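Local coordinates for protein short chain dehydrogenase (PDB 3UCX) that probably acts as an oxidoreductase of the short-chain dehydrogenase/reductase family, built on a Rossmann-type fold with four copies in its assembly, at residues P133-S138 / K181-N186; T10-V15 / A243-S248; G123-I128 / L168-T173. All coordinates share one frame; numbering follows the deposited sequence. Where two conformers were deposited one is given.

Interaction 1: P133-S138 / K181-N186; sequences PALEES and KGIRVN
The carboxylate of Glu136 has Lys181 lying over one of its faces. Lys181 CD sits 3.4 Å from Glu136 CD on that face. NZ is on the same face and makes a salt bridge, with Lys181 NZ 2.7 Å from Glu136 OE2. The ammonium meets the oxygen from above the carboxylate plane, 46° out of it. The lysine chain bends at its last torsion (chi4 -102°), which carries NZ back to OE2 after CD has passed the acid. A second flat group is the peptide between Leu135 and Glu136. Ile183 lies across one face of it, with Ile183 CG1 3.6 Å from Leu135 O and Ile183 CD1 3.7 Å from Glu136 N. The same methyl also rests against Leu135, at 3.7 Å between Ile183 CD1 and Leu135 CB.

The contact belongs to a Rossmann-type alpha/beta fold. It joins the short helix 132-138, which leads into strand 141-145, to the turn between helix 158-179 and strand 184-190. Gly182 has positive phi and forms a Schellman motif at the end of the helix, where the chain turns toward the strand. Ile183 follows directly, and its side chain also touches Leu178 of that helix. On the inner side Leu135 packs on Val142 of strand 141-145.

The contact is layered by solvent exposure. Leu135 and Ile183 are buried, while Lys181 is exposed and Glu136 partly so. Apart from the salt bridge, a water joins the two backbones. It donates to the carbonyl oxygens of both Glu136 and Lys181, with Glu136 O 2.7 Å from the water oxygen.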
loop_
_atom_site.group_PDB
_atom_site.type_symbol
_atom_site.label_atom_id
_atom_site.label_comp_id
_atom_site.label_asym_id
_atom_site.label_seq_id
_atom_site.Cartn_x
_atom_site.Cartn_y
_atom_site.Cartn_z
ATOM N N PRO A 133 -18.365 17.024 -19.612
ATOM C CA PRO A 133 -18.341 17.497 -20.976
ATOM C C PRO A 133 -17.308 18.606 -21.231
ATOM O O PRO A 133 -16.588 18.582 -22.249
ATOM C CB PRO A 133 -19.785 17.979 -21.199
ATOM C CG PRO A 133 -20.592 17.091 -20.326
ATOM C CD PRO A 133 -19.745 16.938 -19.092
ATOM N N ALA A 134 -17.207 19.540 -20.297
ATOM C CA ALA A 134 -16.213 20.597 -20.381
ATOM C C ALA A 134 -14.795 20.049 -20.318
ATOM O O ALA A 134 -13.968 20.395 -21.147
ATOM C CB ALA A 134 -16.448 21.649 -19.306
ATOM N N LEU A 135 -14.528 19.161 -19.370
ATOM C CA LEU A 135 -13.205 18.553 -19.229
ATOM C C LEU A 135 -12.808 17.666 -20.391
ATOM O O LEU A 135 -11.613 17.578 -20.700
ATOM C CB LEU A 135 -13.131 17.765 -17.924
ATOM C CG LEU A 135 -13.205 18.633 -16.674
ATOM C CD1 LEU A 135 -13.431 17.730 -15.472
ATOM C CD2 LEU A 135 -11.961 19.496 -16.509
ATOM N N GLU A 136 -13.782 17.045 -21.068
ATOM C CA GLU A 136 -13.486 16.253 -22.267
ATOM C C GLU A 136 -12.902 17.151 -23.342
ATOM O O GLU A 136 -11.928 16.775 -24.002
ATOM C CB GLU A 136 -14.719 15.543 -22.880
ATOM C CG GLU A 136 -15.370 14.498 -22.024
ATOM C CD GLU A 136 -16.540 13.788 -22.714
ATOM O OE1 GLU A 136 -16.773 14.031 -23.894
ATOM O OE2 GLU A 136 -17.238 12.990 -22.062
ATOM N N GLU A 137 -13.490 18.329 -23.515
ATOM C CA GLU A 137 -13.066 19.234 -24.577
ATOM C C GLU A 137 -11.681 19.820 -24.270
ATOM O O GLU A 137 -10.854 20.004 -25.165
ATOM C CB GLU A 137 -14.064 20.381 -24.784
ATOM C CG GLU A 137 -13.627 21.351 -25.867
ATOM C CD GLU A 137 -14.551 22.538 -26.078
ATOM O OE1 GLU A 137 -15.575 22.689 -25.364
ATOM O OE2 GLU A 137 -14.224 23.346 -26.978
ATOM N N SER A 138 -11.445 20.148 -23.008
ATOM C CA SER A 138 -10.169 20.732 -22.626
ATOM C C SER A 138 -9.057 19.679 -22.368
ATOM O O SER A 138 -7.910 20.052 -22.152
ATOM C CB SER A 138 -10.362 21.612 -21.394
ATOM O OG SER A 138 -10.729 20.833 -20.275
ATOM N N LYS A 181 -10.971 9.630 -22.213
ATOM C CA LYS A 181 -11.295 10.956 -22.724
ATOM C C LYS A 181 -10.156 11.973 -22.553
ATOM O O LYS A 181 -10.314 13.133 -22.902
ATOM C CB LYS A 181 -12.504 11.471 -21.994
ATOM C CG LYS A 181 -13.728 10.613 -22.161
ATOM C CD LYS A 181 -14.763 11.250 -21.263
ATOM C CE LYS A 181 -15.754 10.285 -20.692
ATOM N NZ LYS A 181 -16.975 10.418 -21.461
ATOM N N GLY A 182 -9.024 11.529 -22.014
ATOM C CA GLY A 182 -7.864 12.374 -21.809
ATOM C C GLY A 182 -7.964 13.226 -20.559
ATOM O O GLY A 182 -7.192 14.180 -20.423
ATOM N N ILE A 183 -8.895 12.903 -19.654
ATOM C CA ILE A 183 -9.087 13.672 -18.412
ATOM C C ILE A 183 -8.250 12.998 -17.303
ATOM O O ILE A 183 -8.380 11.802 -17.099
ATOM C CB ILE A 183 -10.566 13.722 -17.972
ATOM C CG1 ILE A 183 -11.435 14.428 -19.044
ATOM C CG2 ILE A 183 -10.743 14.416 -16.628
ATOM C CD1 ILE A 183 -12.918 14.173 -18.823
ATOM N N ARG A 184 -7.410 13.784 -16.634
ATOM C CA ARG A 184 -6.599 13.318 -15.501
ATOM C C ARG A 184 -7.364 13.509 -14.199
ATOM O O ARG A 184 -8.116 14.481 -14.027
ATOM C CB ARG A 184 -5.264 14.062 -15.445
ATOM C CG ARG A 184 -4.422 13.843 -16.689
ATOM C CD ARG A 184 -3.030 14.462 -16.610
ATOM N NE ARG A 184 -3.068 15.898 -16.355
ATOM C CZ ARG A 184 -2.885 16.498 -15.162
ATOM N NH1 ARG A 184 -2.601 15.836 -14.042
ATOM N NH2 ARG A 184 -2.959 17.814 -15.105
ATOM N N VAL A 185 -7.182 12.572 -13.274
ATOM C CA VAL A 185 -7.810 12.650 -11.960
ATOM C C VAL A 185 -6.788 12.225 -10.919
ATOM O O VAL A 185 -6.318 11.094 -10.916
ATOM C CB VAL A 185 -9.043 11.745 -11.832
ATOM C CG1 VAL A 185 -9.709 11.932 -10.455
ATOM C CG2 VAL A 185 -10.039 11.987 -12.992
ATOM N N ASN A 186 -6.437 13.151 -10.033
ATOM C CA ASN A 186 -5.499 12.864 -8.936
ATOM C C ASN A 186 -6.034 13.375 -7.608
ATOM O O ASN A 186 -6.987 14.184 -7.567
ATOM C CB ASN A 186 -4.135 13.510 -9.235
ATOM C CG ASN A 186 -3.461 12.920 -10.464
ATOM O OD1 ASN A 186 -2.935 11.806 -10.415
ATOM N ND2 ASN A 186 -3.509 13.647 -11.591
HETATM O O HOH W 1 -11.582 14.201 -24.769
#

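Interaction 2: T10-V15 / A243-S248; sequences TDKVVV and ASDLAS
Lys12 and Asp245 form a salt bridge at the surface, beside the N-terminal end of the Rossmann-type sheet and near the start of strand 13-17, its first strand in chain order. Rossmann folds bind the dinucleotide at the opposite, C-terminal end. Lys12 was modelled in two conformers. This bridge and its water contacts hold for one of them and may be partial.

The charged contact joins Lys12 NZ to Asp245 OD2 at 2.7 Å. Lys12 CG lies beside the backbone N (chi1 -61°), and the chain turns at its last torsion to bring NZ to the acid. The ammonium approaches from above the carboxylate plane, 62° out of it. Asp245 OD1 is 3.4 Å from Lys12 NZ, so the grip is one-sided.

Two waters extend the contact to the backbone after helix 232-243. One accepts from both Lys12 NZ and Asp245 N. The other accepts from Lys12 NZ and donates to Ala243 O.

In the backbone, Ala247 N bonds to Ser244 O, and Ser248 N to Asp245 O. At the end of this turn, Ser248 OG is hydrogen-bonded to Glu234 of the second subunit. Within it, Leu246 N makes a weak bond to Ser244 OG, 3.1 Å long and bent to 135°.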
loop_
_atom_site.group_PDB
_atom_site.type_symbol
_atom_site.label_atom_id
_atom_site.label_comp_id
_atom_site.label_asym_id
_atom_site.label_seq_id
_atom_site.Cartn_x
_atom_site.Cartn_y
_atom_site.Cartn_z
ATOM N N THR A 10 -1.923 29.672 -16.878
ATOM C CA THR A 10 -2.224 30.798 -17.737
ATOM C C THR A 10 -3.388 30.491 -18.671
ATOM O O THR A 10 -3.367 29.484 -19.374
ATOM C CB THR A 10 -1.014 31.189 -18.604
ATOM O OG1 THR A 10 0.063 31.621 -17.753
ATOM C CG2 THR A 10 -1.408 32.295 -19.550
ATOM N N ASP A 11 -4.388 31.370 -18.619
ATOM C CA ASP A 11 -5.623 31.311 -19.389
ATOM C C ASP A 11 -6.454 30.024 -19.230
ATOM O O ASP A 11 -7.251 29.688 -20.090
ATOM C CB ASP A 11 -5.371 31.635 -20.869
ATOM C CG ASP A 11 -5.007 33.092 -21.095
ATOM O OD1 ASP A 11 -5.307 33.969 -20.242
ATOM O OD2 ASP A 11 -4.416 33.358 -22.150
ATOM N N LYS A 12 -6.283 29.344 -18.108
ATOM C CA LYS A 12 -7.112 28.200 -17.761
ATOM C C LYS A 12 -8.256 28.652 -16.881
ATOM O O LYS A 12 -8.143 29.648 -16.188
ATOM C CB LYS A 12 -6.267 27.154 -17.049
ATOM C CG LYS A 12 -5.141 26.659 -17.938
ATOM C CD LYS A 12 -4.720 25.231 -17.684
ATOM C CE LYS A 12 -3.993 24.685 -18.910
ATOM N NZ LYS A 12 -2.904 23.758 -18.526
ATOM N N VAL A 13 -9.365 27.933 -16.931
ATOM C CA VAL A 13 -10.464 28.156 -16.024
ATOM C C VAL A 13 -10.474 27.031 -14.984
ATOM O O VAL A 13 -10.497 25.831 -15.318
ATOM C CB VAL A 13 -11.810 28.232 -16.774
ATOM C CG1 VAL A 13 -12.968 28.240 -15.799
ATOM C CG2 VAL A 13 -11.855 29.483 -17.655
ATOM N N VAL A 14 -10.478 27.432 -13.716
ATOM C CA VAL A 14 -10.415 26.519 -12.590
ATOM C C VAL A 14 -11.678 26.683 -11.758
ATOM O O VAL A 14 -12.008 27.788 -11.306
ATOM C CB VAL A 14 -9.157 26.806 -11.722
ATOM C CG1 VAL A 14 -9.132 25.937 -10.477
ATOM C CG2 VAL A 14 -7.878 26.610 -12.541
ATOM N N VAL A 15 -12.390 25.580 -11.564
ATOM C CA VAL A 15 -13.529 25.517 -10.678
ATOM C C VAL A 15 -13.051 24.963 -9.326
ATOM O O VAL A 15 -12.463 23.892 -9.267
ATOM C CB VAL A 15 -14.619 24.598 -11.276
ATOM C CG1 VAL A 15 -15.770 24.353 -10.313
ATOM C CG2 VAL A 15 -15.107 25.129 -12.616
ATOM N N ALA A 243 -2.919 20.022 -10.961
ATOM C CA ALA A 243 -3.866 20.674 -11.884
ATOM C C ALA A 243 -3.216 21.119 -13.189
ATOM O O ALA A 243 -3.904 21.317 -14.195
ATOM C CB ALA A 243 -4.536 21.869 -11.204
ATOM N N SER A 244 -1.901 21.271 -13.184
ATOM C CA SER A 244 -1.171 21.865 -14.272
ATOM C C SER A 244 -0.655 20.853 -15.278
ATOM O O SER A 244 -0.594 19.657 -15.020
ATOM C CB SER A 244 0.045 22.628 -13.714
ATOM O OG SER A 244 1.114 21.724 -13.477
ATOM N N ASP A 245 -0.175 21.361 -16.409
ATOM C CA ASP A 245 0.477 20.518 -17.422
ATOM C C ASP A 245 1.837 19.935 -17.036
ATOM O O ASP A 245 2.322 19.016 -17.707
ATOM C CB ASP A 245 0.548 21.276 -18.758
ATOM C CG ASP A 245 -0.827 21.499 -19.368
ATOM O OD1 ASP A 245 -1.741 20.664 -19.176
ATOM O OD2 ASP A 245 -1.015 22.521 -20.052
ATOM N N LEU A 246 2.441 20.411 -15.942
ATOM C CA LEU A 246 3.605 19.736 -15.372
ATOM C C LEU A 246 3.236 18.289 -14.989
ATOM O O LEU A 246 4.103 17.426 -14.917
ATOM C CB LEU A 246 4.148 20.439 -14.120
ATOM C CG LEU A 246 4.878 21.798 -14.188
ATOM C CD1 LEU A 246 5.004 22.410 -12.794
ATOM C CD2 LEU A 246 6.259 21.650 -14.809
ATOM N N ALA A 247 1.966 18.054 -14.681
ATOM C CA ALA A 247 1.525 16.745 -14.242
ATOM C C ALA A 247 0.821 15.994 -15.391
ATOM O O ALA A 247 0.073 15.046 -15.135
ATOM C CB ALA A 247 0.591 16.886 -13.050
ATOM N N SER A 248 1.081 16.377 -16.649
ATOM C CA SER A 248 0.328 15.762 -17.773
ATOM C C SER A 248 0.564 14.253 -17.948
ATOM O O SER A 248 -0.230 13.563 -18.621
ATOM C CB SER A 248 0.548 16.537 -19.091
ATOM O OG SER A 248 1.911 16.520 -19.458
HETATM O O HOH W 2 -0.384 24.085 -17.047
HETATM O O HOH W 3 -3.954 22.169 -16.596
#

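Interaction 3: G123-I128 / L168-T173; sequences GALRLI and LAMSQT
Leu125 and Met170 lie on two helices that run side by side in the same general direction, with Leu125 CA 8.2 Å from Met170 CA, the nearest pair of CA atoms between the two segments. Met170 reaches across the gap. Its CG is anti to the backbone N (chi1 -174°) and the chain stays extended as far as the sulfur. This brings Met170 SD to 3.8 Å from Leu125 CB. The sulfur sits against the leucine side chain where the two cross at a slant, about equally far from its carbons: Leu125 CD1 is 4.1 Å from Met170 SD, and Leu125 CG and CD2 are only slightly farther. At chi3 (78°) the methionine bends. Its methyl then turns across the first helix, toward Ala124, with Met170 CE 4.0 Å from Leu125 N and 4.3 Å from Ala124 CB. One thioether therefore spans two neighbouring residues of the facing helix. The contact is wholly apolar, and all three residues are buried.

The packing continues along the second helix, where Leu125 and Ile128 also touch Leu174, and Ala124 touches Leu167. Ser171 OG is bonded to Asn144 ND2 on strand 141-145, which ties this helix to the sheet beneath. The third subunit completes the surroundings, with its Phe105 packing on Met170.

Helices 110-130 and 158-179 thus pack against each other on one face of the sheet and also meet a neighbouring subunit. This is consistent with the four-helix interface of tetrameric short-chain dehydrogenases.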
loop_
_atom_site.group_PDB
_atom_site.type_symbol
_atom_site.label_atom_id
_atom_site.label_comp_id
_atom_site.label_asym_id
_atom_site.label_seq_id
_atom_site.Cartn_x
_atom_site.Cartn_y
_atom_site.Cartn_z
ATOM N N GLY A 123 -21.172 14.373 -3.630
ATOM C CA GLY A 123 -21.010 15.761 -4.051
ATOM C C GLY A 123 -19.876 15.954 -5.042
ATOM O O GLY A 123 -20.055 16.593 -6.090
ATOM N N ALA A 124 -18.713 15.405 -4.717
ATOM C CA ALA A 124 -17.563 15.459 -5.604
ATOM C C ALA A 124 -17.878 14.758 -6.924
ATOM O O ALA A 124 -17.536 15.281 -8.000
ATOM C CB ALA A 124 -16.313 14.830 -4.943
ATOM N N LEU A 125 -18.555 13.608 -6.861
ATOM C CA LEU A 125 -18.897 12.867 -8.103
ATOM C C LEU A 125 -19.842 13.714 -8.968
ATOM O O LEU A 125 -19.652 13.847 -10.183
ATOM C CB LEU A 125 -19.569 11.542 -7.790
ATOM C CG LEU A 125 -19.887 10.614 -8.974
ATOM C CD1 LEU A 125 -18.658 10.385 -9.850
ATOM C CD2 LEU A 125 -20.486 9.296 -8.485
ATOM N N ARG A 126 -20.863 14.284 -8.337
ATOM C CA ARG A 126 -21.822 15.140 -9.047
ATOM C C ARG A 126 -21.121 16.278 -9.784
ATOM O O ARG A 126 -21.411 16.539 -10.957
ATOM C CB ARG A 126 -22.859 15.693 -8.064
ATOM C CG ARG A 126 -24.243 15.831 -8.634
ATOM C CD ARG A 126 -25.256 16.375 -7.614
ATOM N NE ARG A 126 -26.128 15.317 -7.095
ATOM C CZ ARG A 126 -25.996 14.711 -5.922
ATOM N NH1 ARG A 126 -25.028 15.043 -5.090
ATOM N NH2 ARG A 126 -26.863 13.769 -5.567
ATOM N N LEU A 127 -20.183 16.932 -9.115
ATOM C CA LEU A 127 -19.367 17.985 -9.738
ATOM C C LEU A 127 -18.568 17.507 -10.922
ATOM O O LEU A 127 -18.552 18.147 -11.967
ATOM C CB LEU A 127 -18.364 18.584 -8.746
ATOM C CG LEU A 127 -18.695 19.932 -8.162
ATOM C CD1 LEU A 127 -18.925 20.968 -9.268
ATOM C CD2 LEU A 127 -19.946 19.682 -7.347
ATOM N N ILE A 128 -17.851 16.408 -10.725
ATOM C CA ILE A 128 -17.002 15.841 -11.756
ATOM C C ILE A 128 -17.850 15.463 -12.961
ATOM O O ILE A 128 -17.464 15.757 -14.088
ATOM C CB ILE A 128 -16.178 14.643 -11.250
ATOM C CG1 ILE A 128 -15.115 15.126 -10.216
ATOM C CG2 ILE A 128 -15.533 13.903 -12.416
ATOM C CD1 ILE A 128 -14.562 14.053 -9.297
ATOM N N LEU A 168 -11.306 8.319 -2.187
ATOM C CA LEU A 168 -10.035 7.918 -2.808
ATOM C C LEU A 168 -10.259 6.784 -3.815
ATOM O O LEU A 168 -9.771 6.827 -4.964
ATOM C CB LEU A 168 -9.006 7.521 -1.745
ATOM C CG LEU A 168 -7.613 7.117 -2.251
ATOM C CD1 LEU A 168 -6.992 8.220 -3.118
ATOM C CD2 LEU A 168 -6.706 6.675 -1.089
ATOM N N ALA A 169 -11.045 5.802 -3.398
ATOM C CA ALA A 169 -11.371 4.667 -4.254
ATOM C C ALA A 169 -12.099 5.172 -5.530
ATOM O O ALA A 169 -11.725 4.836 -6.649
ATOM C CB ALA A 169 -12.231 3.668 -3.501
ATOM N N MET A 170 -13.101 6.022 -5.340
ATOM C CA MET A 170 -13.832 6.620 -6.451
ATOM C C MET A 170 -12.910 7.414 -7.383
ATOM O O MET A 170 -13.058 7.355 -8.633
ATOM C CB MET A 170 -14.921 7.537 -5.919
ATOM C CG MET A 170 -15.832 8.110 -6.991
ATOM S SD MET A 170 -16.954 9.313 -6.285
ATOM C CE MET A 170 -15.911 10.749 -6.105
ATOM N N SER A 171 -11.985 8.176 -6.789
ATOM C CA SER A 171 -11.053 8.979 -7.561
ATOM C C SER A 171 -10.175 8.113 -8.451
ATOM O O SER A 171 -9.836 8.482 -9.590
ATOM C CB SER A 171 -10.184 9.827 -6.621
ATOM O OG SER A 171 -10.991 10.708 -5.824
ATOM N N GLN A 172 -9.777 6.976 -7.916
ATOM C CA GLN A 172 -8.952 6.037 -8.637
ATOM C C GLN A 172 -9.702 5.404 -9.827
ATOM O O GLN A 172 -9.192 5.384 -10.949
ATOM C CB GLN A 172 -8.427 4.972 -7.678
ATOM C CG GLN A 172 -7.346 5.526 -6.728
ATOM C CD GLN A 172 -6.926 4.543 -5.672
ATOM O OE1 GLN A 172 -7.652 3.588 -5.385
ATOM N NE2 GLN A 172 -5.730 4.763 -5.069
ATOM N N THR A 173 -10.911 4.915 -9.589
ATOM C CA THR A 173 -11.745 4.394 -10.678
ATOM C C THR A 173 -12.015 5.485 -11.747
ATOM O O THR A 173 -11.994 5.204 -12.962
ATOM C CB THR A 173 -13.086 3.873 -10.141
ATOM O OG1 THR A 173 -12.846 2.843 -9.155
ATOM C CG2 THR A 173 -13.961 3.287 -11.305
#

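Overall arrangement
From the N terminus, residues 10-15 come first and meet 243-248 near the end of the chain. Interaction 2 thus ties the start of strand 13-17 to the turn after helix 232-243 and closes a loop that holds nearly the whole fold. Interactions 1 and 3 are nested inside it. These two cross: 123-128 and 133-138 are followed by their partners 168-173 and 181-186 in the same order. Interaction 3 joins the long helices 110-130 and 158-179. Interaction 1 joins the elements that follow each of them. Interaction 1 touches both of the others, while interactions 2 and 3 do not touch. Arg184 packs against the carbonyl oxygens of Ser244 and Ala247, and Val185 against Ser171 O.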